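Local coordinates for 3-oxoacyl-(Acyl-carrier protein) synthase (Burkholderia xenovorans, PDB 4EFI) that probably acts as a 3-oxoacyl-[acyl-carrier-protein] synthase of the thiolase superfamily, an acyltransferase of the KAS III type, at residues A[20-28]-A[69-77]; A[59-70]-A[153-161]. All coordinates share one frame; numbering follows the deposited sequence. Where two conformers were deposited one is given.

Interaction 1 (A[20-28]-A[69-77]); sequences AGVVSCVPS and LCRKAGEKL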
ATOM      1  N   ALA A  20      -5.097 -13.294   8.910  1.00 12.53           N
ATOM      2  CA  ALA A  20      -6.390 -13.801   9.351  1.00 13.15           C
ATOM      3  C   ALA A  20      -7.587 -13.109   8.687  1.00 12.40           C
ATOM      4  O   ALA A  20      -8.701 -13.629   8.745  1.00 14.55           O
ATOM      5  CB  ALA A  20      -6.492 -13.654  10.868  1.00 15.10           C
ATOM      6  N   GLY A  21      -7.387 -11.944   8.082  1.00 11.96           N
ATOM      7  CA  GLY A  21      -8.474 -11.199   7.456  1.00 12.28           C
ATOM      8  C   GLY A  21      -7.965  -9.873   6.952  1.00 11.95           C
ATOM      9  O   GLY A  21      -6.935  -9.386   7.458  1.00 12.53           O
ATOM     10  N   VAL A  22      -8.651  -9.289   5.974  1.00 12.42           N
ATOM     11  CA  VAL A  22      -8.277  -7.980   5.427  1.00 11.82           C
ATOM     12  C   VAL A  22      -9.563  -7.233   5.046  1.00 11.41           C
ATOM     13  O   VAL A  22     -10.432  -7.791   4.377  1.00 12.40           O
ATOM     14  CB  VAL A  22      -7.426  -8.096   4.140  1.00 12.69           C
ATOM     15  CG1 VAL A  22      -6.939  -6.711   3.687  1.00 14.25           C
ATOM     16  CG2 VAL A  22      -6.256  -9.045   4.299  1.00 16.37           C
ATOM     17  N   VAL A  23      -9.713  -6.002   5.520  1.00 10.74           N
ATOM     18  CA  VAL A  23     -10.810  -5.155   5.070  1.00 11.28           C
ATOM     19  C   VAL A  23     -10.255  -3.818   4.565  1.00 10.18           C
ATOM     20  O   VAL A  23      -9.359  -3.219   5.205  1.00 11.54           O
ATOM     21  CB  VAL A  23     -11.835  -4.885   6.186  1.00 12.19           C
ATOM     22  CG1 VAL A  23     -12.910  -3.906   5.742  1.00 12.11           C
ATOM     23  CG2 VAL A  23     -12.472  -6.189   6.636  1.00 13.38           C
ATOM     24  N   SER A  24     -10.813  -3.325   3.473  1.00 10.06           N
ATOM     25  CA  SER A  24     -10.482  -2.001   2.941  1.00 10.21           C
ATOM     26  C   SER A  24     -11.690  -1.104   3.082  1.00 11.75           C
ATOM     27  O   SER A  24     -12.827  -1.570   2.905  1.00 12.83           O
ATOM     28  CB  SER A  24     -10.115  -2.079   1.464  1.00 11.92           C
ATOM     29  OG  SER A  24      -9.008  -2.931   1.239  1.00 13.75           O
ATOM     30  N   CYS A  25     -11.454   0.173   3.330  1.00 10.71           N
ATOM     31  CA  CYS A  25     -12.500   1.193   3.360  1.00 11.10           C
ATOM     32  C   CYS A  25     -12.076   2.342   2.456  1.00 11.59           C
ATOM     33  O   CYS A  25     -10.981   2.920   2.602  1.00 12.62           O
ATOM     34  CB  CYS A  25     -12.720   1.717   4.782  1.00 11.53           C
ATOM     35  SG  CYS A  25     -14.001   2.999   4.881  1.00 13.72           S
ATOM     36  N   VAL A  26     -12.931   2.689   1.506  1.00 11.31           N
ATOM     37  CA  VAL A  26     -12.698   3.794   0.586  1.00 11.97           C
ATOM     38  C   VAL A  26     -13.728   4.899   0.802  1.00 12.20           C
ATOM     39  O   VAL A  26     -14.853   4.640   1.218  1.00 13.00           O
ATOM     40  CB  VAL A  26     -12.728   3.348  -0.892  1.00 12.19           C
ATOM     41  CG1 VAL A  26     -11.592   2.406  -1.160  1.00 13.88           C
ATOM     42  CG2 VAL A  26     -14.088   2.704  -1.285  1.00 14.51           C
ATOM     43  N   PRO A  27     -13.361   6.154   0.526  1.00 11.94           N
ATOM     44  CA  PRO A  27     -14.362   7.225   0.536  1.00 12.24           C
ATOM     45  C   PRO A  27     -15.508   6.893  -0.399  1.00 12.30           C
ATOM     46  O   PRO A  27     -15.321   6.364  -1.481  1.00 13.19           O
ATOM     47  CB  PRO A  27     -13.562   8.454   0.057  1.00 12.92           C
ATOM     48  CG  PRO A  27     -12.174   8.158   0.490  1.00 12.53           C
ATOM     49  CD  PRO A  27     -12.016   6.667   0.250  1.00 12.13           C
ATOM     50  N   SER A  28     -16.720   7.250   0.010  1.00 12.66           N
ATOM     51  CA  SER A  28     -17.890   7.092  -0.830  1.00 14.02           C
ATOM     52  C   SER A  28     -17.904   8.098  -1.976  1.00 13.30           C
ATOM     53  O   SER A  28     -18.596   7.859  -2.959  1.00 14.65           O
ATOM     54  CB  SER A  28     -19.182   7.206  -0.011  1.00 14.81           C
ATOM     55  OG  SER A  28     -19.301   8.465   0.575  1.00 15.61           O
ATOM     56  N   LEU A  69     -10.362   6.073   7.796  1.00 11.94           N
ATOM     57  CA  LEU A  69     -10.610   4.980   6.871  1.00 11.98           C
ATOM     58  C   LEU A  69     -10.146   3.678   7.468  1.00 10.86           C
ATOM     59  O   LEU A  69     -10.849   2.658   7.399  1.00 11.91           O
ATOM     60  CB  LEU A  69      -9.904   5.226   5.534  1.00 11.26           C
ATOM     61  CG  LEU A  69     -10.366   6.450   4.735  1.00 12.17           C
ATOM     62  CD1 LEU A  69      -9.473   6.699   3.533  1.00 12.18           C
ATOM     63  CD2 LEU A  69     -11.819   6.286   4.294  1.00 13.30           C
ATOM     64  N   CYS A  70      -8.959   3.680   8.068  1.00 11.75           N
ATOM     65  CA  CYS A  70      -8.467   2.490   8.759  1.00 12.09           C
ATOM     66  C   CYS A  70      -9.317   2.104   9.951  1.00 12.39           C
ATOM     67  O   CYS A  70      -9.520   0.913  10.181  1.00 12.56           O
ATOM     68  CB  CYS A  70      -7.019   2.669   9.213  1.00 12.33           C
ATOM     69  SG  CYS A  70      -5.818   2.814   7.841  1.00 12.63           S
ATOM     70  N   ARG A  71      -9.835   3.075  10.706  1.00 11.87           N
ATOM     71  CA  ARG A  71     -10.714   2.767  11.845  1.00 12.46           C
ATOM     72  C   ARG A  71     -11.965   2.035  11.357  1.00 12.24           C
ATOM     73  O   ARG A  71     -12.367   1.010  11.917  1.00 12.55           O
ATOM     74  CB  ARG A  71     -11.159   4.035  12.588  1.00 13.64           C
ATOM     75  CG  ARG A  71     -12.044   3.724  13.815  1.00 16.21           C
ATOM     76  CD  ARG A  71     -12.726   4.925  14.425  1.00 18.49           C
ATOM     77  NE  ARG A  71     -13.567   5.637  13.476  1.00 20.58           N
ATOM     78  CZ  ARG A  71     -13.291   6.821  12.914  1.00 23.98           C
ATOM     79  NH1 ARG A  71     -12.190   7.515  13.197  1.00 17.34           N
ATOM     80  NH2 ARG A  71     -14.154   7.327  12.050  1.00 27.25           N
ATOM     81  N   LYS A  72     -12.606   2.538  10.309  1.00 12.03           N
ATOM     82  CA  LYS A  72     -13.832   1.910   9.803  1.00 12.91           C
ATOM     83  C   LYS A  72     -13.535   0.511   9.262  1.00 12.36           C
ATOM     84  O   LYS A  72     -14.285  -0.441   9.512  1.00 12.54           O
ATOM     85  CB  LYS A  72     -14.447   2.799   8.713  1.00 14.71           C
ATOM     86  CG  LYS A  72     -14.958   4.110   9.278  1.00 18.98           C
ATOM     87  CD  LYS A  72     -15.344   5.092   8.181  1.00 25.24           C
ATOM     88  CE  LYS A  72     -15.998   6.344   8.766  1.00 34.39           C
ATOM     89  NZ  LYS A  72     -15.723   7.529   7.911  1.00 37.15           N
ATOM     90  N   ALA A  73     -12.426   0.346   8.556  1.00 11.68           N
ATOM     91  CA  ALA A  73     -12.024  -0.977   8.087  1.00 11.96           C
ATOM     92  C   ALA A  73     -11.786  -1.899   9.272  1.00 12.70           C
ATOM     93  O   ALA A  73     -12.178  -3.062   9.255  1.00 12.21           O
ATOM     94  CB  ALA A  73     -10.757  -0.877   7.224  1.00 13.18           C
ATOM     95  N   GLY A  74     -11.152  -1.361  10.310  1.00 12.02           N
ATOM     96  CA  GLY A  74     -10.832  -2.121  11.505  1.00 12.26           C
ATOM     97  C   GLY A  74     -12.071  -2.595  12.244  1.00 12.43           C
ATOM     98  O   GLY A  74     -12.140  -3.735  12.710  1.00 13.15           O
ATOM     99  N   GLU A  75     -13.062  -1.727  12.382  1.00 13.04           N
ATOM    100  CA  GLU A  75     -14.328  -2.111  13.010  1.00 13.56           C
ATOM    101  C   GLU A  75     -14.978  -3.251  12.277  1.00 12.47           C
ATOM    102  O   GLU A  75     -15.465  -4.210  12.894  1.00 13.43           O
ATOM    103  CB  GLU A  75     -15.268  -0.903  13.070  1.00 14.05           C
ATOM    104  CG  GLU A  75     -14.765   0.135  14.084  1.00 18.67           C
ATOM    105  CD  GLU A  75     -15.473   1.476  14.044  1.00 27.67           C
ATOM    106  OE1 GLU A  75     -15.943   1.901  12.971  1.00 27.02           O
ATOM    107  OE2 GLU A  75     -15.514   2.115  15.117  1.00 34.94           O
ATOM    108  N   LYS A  76     -15.011  -3.174  10.956  1.00 12.97           N
ATOM    109  CA  LYS A  76     -15.619  -4.220  10.157  1.00 14.01           C
ATOM    110  C   LYS A  76     -14.822  -5.522  10.265  1.00 12.13           C
ATOM    111  O   LYS A  76     -15.399  -6.609  10.377  1.00 13.76           O
ATOM    112  CB  LYS A  76     -15.724  -3.748   8.697  1.00 15.09           C
ATOM    113  CG  LYS A  76     -16.306  -4.734   7.726  1.00 15.52           C
ATOM    114  CD  LYS A  76     -17.783  -4.937   7.943  1.00 19.41           C
ATOM    115  CE  LYS A  76     -18.375  -5.794   6.839  1.00 24.76           C
ATOM    116  NZ  LYS A  76     -19.869  -5.792   6.910  1.00 28.90           N
ATOM    117  N   LEU A  77     -13.501  -5.414  10.240  1.00 11.97           N
ATOM    118  CA  LEU A  77     -12.636  -6.577  10.351  1.00 13.09           C
ATOM    119  C   LEU A  77     -12.803  -7.296  11.692  1.00 12.86           C
ATOM    120  O   LEU A  77     -12.974  -8.518  11.746  1.00 13.72           O
ATOM    121  CB  LEU A  77     -11.188  -6.135  10.182  1.00 12.93           C
ATOM    122  CG  LEU A  77     -10.085  -7.175  10.396  1.00 13.16           C
ATOM    123  CD1 LEU A  77     -10.091  -8.251   9.330  1.00 13.70           C
ATOM    124  CD2 LEU A  77      -8.715  -6.489  10.436  1.00 13.06           C
TER
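V23 lies along the turn of helix carrying A73, K76 and L77, its two methyls divided between neighbours. CG2 meets the L77 backbone at CA, 3.7 Å away, while CG1, held anti to the backbone N (chi1 175°), leans over A73 and the CG of K76. The methyl of A73 presses on the strand backbone itself, its CB 3.4 Å from V23 O. Two residues on, C25 sets its CB 3.4 Å from L69 O, and its SG runs on between K72 CB and the L69 methyl CD2. At the ends, L77 CD1 covers the bare backbone of G21, 3.6 Å from G21 C, and L69 CD2 reaches P27 CD at 4.1 Å. No hydrogen bond crosses this buried contact. It is helix-on-sheet packing in a thiolase-type fold: the axes of segments 69-77 and 20-26, parts of helix 66-81 and strand 17-26, run at 140° to each other and approach to 7.0 Å. The alternate side chains V22, S24 and V26 point away from the helix and meet helix 305-313, S24 through a hydrogen bond to T311. Backbone bonds to A181 and M179 on one flank and to I348 and D350 on the other hold the strand.

Interaction 2 (A[59-70]-A[153-161]); sequences WADAQTSAGDLC and AVGDTISKM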
ATOM      1  N   TRP A  59     -12.048  10.007  -3.421  1.00 12.13           N
ATOM      2  CA  TRP A  59     -11.349  11.070  -2.709  1.00 12.58           C
ATOM      3  C   TRP A  59     -12.007  11.365  -1.367  1.00 12.92           C
ATOM      4  O   TRP A  59     -13.212  11.600  -1.289  1.00 13.73           O
ATOM      5  CB  TRP A  59     -11.305  12.355  -3.520  1.00 13.96           C
ATOM      6  CG  TRP A  59     -10.266  12.409  -4.609  1.00 13.79           C
ATOM      7  CD1 TRP A  59      -9.311  11.469  -4.902  1.00 13.33           C
ATOM      8  CD2 TRP A  59     -10.085  13.480  -5.527  1.00 17.95           C
ATOM      9  NE1 TRP A  59      -8.546  11.920  -5.965  1.00 14.79           N
ATOM     10  CE2 TRP A  59      -9.002  13.146  -6.356  1.00 17.35           C
ATOM     11  CE3 TRP A  59     -10.732  14.701  -5.713  1.00 19.17           C
ATOM     12  CZ2 TRP A  59      -8.554  13.989  -7.376  1.00 21.29           C
ATOM     13  CZ3 TRP A  59     -10.286  15.547  -6.731  1.00 22.53           C
ATOM     14  CH2 TRP A  59      -9.205  15.178  -7.544  1.00 24.35           C
ATOM     15  N   ALA A  60     -11.195  11.365  -0.316  1.00 12.21           N
ATOM     16  CA  ALA A  60     -11.638  11.704   1.030  1.00 13.28           C
ATOM     17  C   ALA A  60     -12.067  13.151   1.123  1.00 15.70           C
ATOM     18  O   ALA A  60     -11.432  14.039   0.553  1.00 16.47           O
ATOM     19  CB  ALA A  60     -10.491  11.459   1.995  1.00 13.54           C
ATOM     20  N   ASP A  61     -13.131  13.418   1.866  1.00 14.62           N
ATOM     21  CA  ASP A  61     -13.467  14.811   2.153  1.00 16.21           C
ATOM     22  C   ASP A  61     -12.591  15.384   3.268  1.00 17.67           C
ATOM     23  O   ASP A  61     -11.768  14.684   3.838  1.00 15.68           O
ATOM     24  CB  ASP A  61     -14.964  14.959   2.456  1.00 17.89           C
ATOM     25  CG  ASP A  61     -15.433  14.108   3.614  1.00 18.81           C
ATOM     26  OD1 ASP A  61     -14.652  13.788   4.539  1.00 17.24           O
ATOM     27  OD2 ASP A  61     -16.634  13.753   3.626  1.00 20.91           O
ATOM     28  N   ALA A  62     -12.742  16.672   3.575  1.00 18.31           N
ATOM     29  CA  ALA A  62     -11.824  17.325   4.511  1.00 19.52           C
ATOM     30  C   ALA A  62     -11.823  16.686   5.898  1.00 20.76           C
ATOM     31  O   ALA A  62     -10.784  16.601   6.557  1.00 22.66           O
ATOM     32  CB  ALA A  62     -12.123  18.827   4.608  1.00 23.27           C
ATOM     33  N   GLN A  63     -12.963  16.187   6.329  1.00 17.43           N
ATOM     34  CA  GLN A  63     -13.057  15.586   7.653  1.00 18.74           C
ATOM     35  C   GLN A  63     -12.665  14.111   7.728  1.00 17.73           C
ATOM     36  O   GLN A  63     -12.748  13.509   8.807  1.00 20.12           O
ATOM     37  CB  GLN A  63     -14.479  15.712   8.202  1.00 20.34           C
ATOM     38  CG  GLN A  63     -15.521  14.933   7.408  1.00 28.02           C
ATOM     39  CD  GLN A  63     -16.262  15.811   6.408  1.00 31.19           C
ATOM     40  OE1 GLN A  63     -15.659  16.635   5.705  1.00 29.15           O
ATOM     41  NE2 GLN A  63     -17.577  15.643   6.345  1.00 31.08           N
ATOM     42  N   THR A  64     -12.313  13.502   6.601  1.00 15.06           N
ATOM     43  CA  THR A  64     -11.951  12.091   6.564  1.00 15.54           C
ATOM     44  C   THR A  64     -10.447  11.921   6.349  1.00 13.06           C
ATOM     45  O   THR A  64      -9.897  12.348   5.325  1.00 13.83           O
ATOM     46  CB  THR A  64     -12.668  11.367   5.415  1.00 14.09           C
ATOM     47  OG1 THR A  64     -14.089  11.465   5.604  1.00 16.45           O
ATOM     48  CG2 THR A  64     -12.309   9.916   5.329  1.00 16.63           C
ATOM     49  N   SER A  65      -9.802  11.270   7.291  1.00 11.95           N
ATOM     50  CA  SER A  65      -8.371  11.009   7.208  1.00 11.74           C
ATOM     51  C   SER A  65      -8.107   9.535   6.932  1.00 11.05           C
ATOM     52  O   SER A  65      -8.997   8.685   7.038  1.00 10.81           O
ATOM     53  CB  SER A  65      -7.683  11.402   8.517  1.00 11.74           C
ATOM     54  OG  SER A  65      -8.062  10.485   9.536  1.00 12.21           O
ATOM     55  N   ALA A  66      -6.836   9.225   6.681  1.00 11.53           N
ATOM     56  CA  ALA A  66      -6.387   7.843   6.547  1.00 11.51           C
ATOM     57  C   ALA A  66      -6.690   7.073   7.817  1.00 11.49           C
ATOM     58  O   ALA A  66      -7.148   5.932   7.762  1.00 11.66           O
ATOM     59  CB  ALA A  66      -4.898   7.806   6.230  1.00 10.99           C
ATOM     60  N   GLY A  67      -6.474   7.700   8.971  1.00 10.33           N
ATOM     61  CA  GLY A  67      -6.821   7.091  10.237  1.00 12.01           C
ATOM     62  C   GLY A  67      -8.298   6.728  10.313  1.00 10.66           C
ATOM     63  O   GLY A  67      -8.681   5.704  10.903  1.00 12.33           O
ATOM     64  N   ASP A  68      -9.157   7.616   9.829  1.00 10.91           N
ATOM     65  CA  ASP A  68     -10.599   7.340   9.868  1.00 12.21           C
ATOM     66  C   ASP A  68     -10.942   6.133   8.983  1.00 12.10           C
ATOM     67  O   ASP A  68     -11.774   5.293   9.345  1.00 12.31           O
ATOM     68  CB  ASP A  68     -11.414   8.538   9.364  1.00 12.87           C
ATOM     69  CG  ASP A  68     -11.335   9.769  10.249  1.00 12.03           C
ATOM     70  OD1 ASP A  68     -11.256   9.617  11.502  1.00 15.06           O
ATOM     71  OD2 ASP A  68     -11.371  10.880   9.678  1.00 13.11           O
ATOM     72  N   LEU A  69     -10.362   6.073   7.796  1.00 11.94           N
ATOM     73  CA  LEU A  69     -10.610   4.980   6.871  1.00 11.98           C
ATOM     74  C   LEU A  69     -10.146   3.678   7.468  1.00 10.86           C
ATOM     75  O   LEU A  69     -10.849   2.658   7.399  1.00 11.91           O
ATOM     76  CB  LEU A  69      -9.904   5.226   5.534  1.00 11.26           C
ATOM     77  CG  LEU A  69     -10.366   6.450   4.735  1.00 12.17           C
ATOM     78  CD1 LEU A  69      -9.473   6.699   3.533  1.00 12.18           C
ATOM     79  CD2 LEU A  69     -11.819   6.286   4.294  1.00 13.30           C
ATOM     80  N   CYS A  70      -8.959   3.680   8.068  1.00 11.75           N
ATOM     81  CA  CYS A  70      -8.467   2.490   8.759  1.00 12.09           C
ATOM     82  C   CYS A  70      -9.317   2.104   9.951  1.00 12.39           C
ATOM     83  O   CYS A  70      -9.520   0.913  10.181  1.00 12.56           O
ATOM     84  CB  CYS A  70      -7.019   2.669   9.213  1.00 12.33           C
ATOM     85  SG  CYS A  70      -5.818   2.814   7.841  1.00 12.63           S
ATOM     86  N   ALA A 153      -2.788  -1.233  10.208  1.00 10.60           N
ATOM     87  CA  ALA A 153      -3.622  -0.173   9.660  1.00 10.85           C
ATOM     88  C   ALA A 153      -2.789   0.532   8.606  1.00 11.34           C
ATOM     89  O   ALA A 153      -1.838   1.251   8.928  1.00 11.80           O
ATOM     90  CB  ALA A 153      -4.014   0.790  10.771  1.00 11.00           C
ATOM     91  N   VAL A 154      -3.070   0.283   7.325  1.00 10.70           N
ATOM     92  CA  VAL A 154      -2.234   0.746   6.233  1.00 11.19           C
ATOM     93  C   VAL A 154      -3.132   1.570   5.311  1.00 11.90           C
ATOM     94  O   VAL A 154      -4.099   1.047   4.735  1.00 12.11           O
ATOM     95  CB  VAL A 154      -1.567  -0.417   5.488  1.00 12.39           C
ATOM     96  CG1 VAL A 154      -0.682   0.126   4.344  1.00 12.93           C
ATOM     97  CG2 VAL A 154      -0.775  -1.270   6.475  1.00 11.72           C
ATOM     98  N   GLY A 155      -2.868   2.869   5.212  1.00 12.34           N
ATOM     99  CA  GLY A 155      -3.792   3.729   4.487  1.00 12.75           C
ATOM    100  C   GLY A 155      -3.199   5.082   4.188  1.00 12.77           C
ATOM    101  O   GLY A 155      -2.189   5.489   4.765  1.00 12.61           O
ATOM    102  N   ASP A 156      -3.846   5.805   3.285  1.00 11.21           N
ATOM    103  CA  ASP A 156      -3.360   7.125   2.902  1.00 11.92           C
ATOM    104  C   ASP A 156      -4.494   7.915   2.283  1.00 13.43           C
ATOM    105  O   ASP A 156      -5.434   7.334   1.702  1.00 14.64           O
ATOM    106  CB  ASP A 156      -2.231   7.023   1.865  1.00 12.29           C
ATOM    107  CG  ASP A 156      -0.866   7.401   2.407  1.00 12.38           C
ATOM    108  OD1 ASP A 156      -0.737   8.163   3.385  1.00 12.96           O
ATOM    109  OD2 ASP A 156       0.113   6.914   1.813  1.00 16.73           O
ATOM    110  N   THR A 157      -4.391   9.232   2.367  1.00 12.12           N
ATOM    111  CA  THR A 157      -5.247  10.120   1.578  1.00 12.44           C
ATOM    112  C   THR A 157      -4.317  11.049   0.782  1.00 11.56           C
ATOM    113  O   THR A 157      -4.220  12.241   1.042  1.00 12.58           O
ATOM    114  CB  THR A 157      -6.234  10.944   2.422  1.00 12.88           C
ATOM    115  OG1 THR A 157      -5.515  11.765   3.340  1.00 12.95           O
ATOM    116  CG2 THR A 157      -7.173  10.046   3.212  1.00 14.52           C
ATOM    117  N   ILE A 158      -3.617  10.494  -0.202  1.00 12.52           N
ATOM    118  CA  ILE A 158      -2.666  11.284  -0.978  1.00 14.03           C
ATOM    119  C   ILE A 158      -3.371  12.394  -1.739  1.00 13.90           C
ATOM    120  O   ILE A 158      -2.742  13.394  -2.112  1.00 13.71           O
ATOM    121  CB  ILE A 158      -1.845  10.424  -1.972  1.00 15.55           C
ATOM    122  CG1 ILE A 158      -0.978   9.436  -1.201  1.00 18.78           C
ATOM    123  CG2 ILE A 158      -1.010  11.290  -2.934  1.00 16.58           C
ATOM    124  CD1 ILE A 158      -0.028  10.057  -0.205  1.00 21.41           C
ATOM    125  N   SER A 159      -4.672  12.271  -1.979  1.00 13.05           N
ATOM    126  CA  SER A 159      -5.389  13.349  -2.661  1.00 14.29           C
ATOM    127  C   SER A 159      -5.191  14.700  -1.953  1.00 14.45           C
ATOM    128  O   SER A 159      -5.212  15.749  -2.613  1.00 16.30           O
ATOM    129  CB  SER A 159      -6.885  13.039  -2.776  1.00 14.93           C
ATOM    130  OG  SER A 159      -7.472  13.115  -1.510  1.00 16.37           O
ATOM    131  N   LYS A 160      -4.939  14.678  -0.647  1.00 13.74           N
ATOM    132  CA  LYS A 160      -4.813  15.897   0.135  1.00 14.74           C
ATOM    133  C   LYS A 160      -3.467  16.611  -0.076  1.00 16.40           C
ATOM    134  O   LYS A 160      -3.257  17.710   0.430  1.00 18.56           O
ATOM    135  CB  LYS A 160      -4.991  15.570   1.619  1.00 15.13           C
ATOM    136  CG  LYS A 160      -6.381  15.089   2.031  1.00 16.41           C
ATOM    137  CD  LYS A 160      -6.429  14.909   3.558  1.00 19.30           C
ATOM    138  CE  LYS A 160      -7.552  14.012   4.023  1.00 20.70           C
ATOM    139  NZ  LYS A 160      -8.847  14.729   4.019  1.00 19.59           N
ATOM    140  N   MET A 161      -2.551  15.932  -0.759  0.64 13.39           N
ATOM    141  CA  MET A 161      -1.218  16.489  -1.050  0.64 14.43           C
ATOM    142  C   MET A 161      -0.960  16.754  -2.530  0.64 14.30           C
ATOM    143  O   MET A 161       0.181  17.009  -2.926  0.64 16.14           O
ATOM    144  CB  MET A 161      -0.139  15.562  -0.510  0.64 18.71           C
ATOM    145  CG  MET A 161      -0.070  15.591   1.013  0.64 21.96           C
ATOM    146  SD  MET A 161       1.405  14.827   1.681  0.64 32.81           S
ATOM    147  CE  MET A 161       1.283  13.326   0.761  0.64 11.72           C
TER
HETATM  148  O   HOH W   1      -9.378  14.933  -1.186  1.00 29.69           O
HETATM  149  O   HOH W   2      -9.603  16.041   1.679  1.00 30.00           O
HETATM  150  O   HOH W   3      -8.119  16.968   5.818  1.00 32.96           O
HETATM  151  O   HOH W   4      -5.203  11.459   6.063  1.00 12.51           O
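K160 reaches across to the carbonyls of D61 and T64. From CB its chain runs nearly straight through CG and CD; CE then comes 3.2 Å from T64 O. A bend at the last torsion (chi4 -78°) turns NZ into the D61-T64 type I turn. There NZ donates to T64 O at 2.9 Å, tilted 35° from the carbonyl plane, and more weakly to D61 O. Two waters also accept from NZ: one bridges to A60 O, the other to A62 O. T157 points CG2 at the start of the helix, 3.6 Å from A66 N and also against A60 CB and L69 CD1, while a water joins its OG1 to A66 N. S159 CB sits over one face of W59, 3.8 Å from the centroid of the five-membered ring and 18° off its normal, a CH-pi contact. S159 OG bonds to D175 and, through a water, to A60 O; W59 NE1 bonds to the F173 carbonyl. The helix starts with a capping box: S65 OG, which also hydrogen-bonds to N99, accepts from D68 N, and D68 OD2 from S65 N. Further along, A66 CB rests on the backbone at D156 N, 3.7 Å away, and C70 CB meets A153 CB. C70 SG lies against the backbone from A153 to G155, nearest V154 N, where G155 carries no side chain. The axes of segments 66-70 and 153-156 approach to 7.2 Å as the start of helix 66-81 packs on strand 149-156 of the six-stranded sheet, one of the two sheets of the thiolase-type fold. The ammonium of K160 is thus held by backbone carbonyls and water, while D61 OD1 stays 5.9 Å from NZ; its positive charge is probably balanced largely by carbonyl and water dipoles.

Helix 66-81 serves both interactions, whose centres lie about 12 Å apart, and L69 and C70 belong to each. In interaction 1 the helix rests on strand 17-26; in interaction 2 its first turns rest on strand 149-156. Both strands belong to one six-stranded mixed sheet, separated there by strand 176-184, so the helix spans all three. L69 faces both partners, whereas C70 meets strand 149-156 and makes no contact with segment 20-28. The two contacts also meet directly just past the strand ends, where P27 packs on W59 and A60: P27 CB lies 3.4 Å from W59 O, and P27 CG is equally near A60 N. In interaction 2, D156 hydrogen-bonds to T97 and S302.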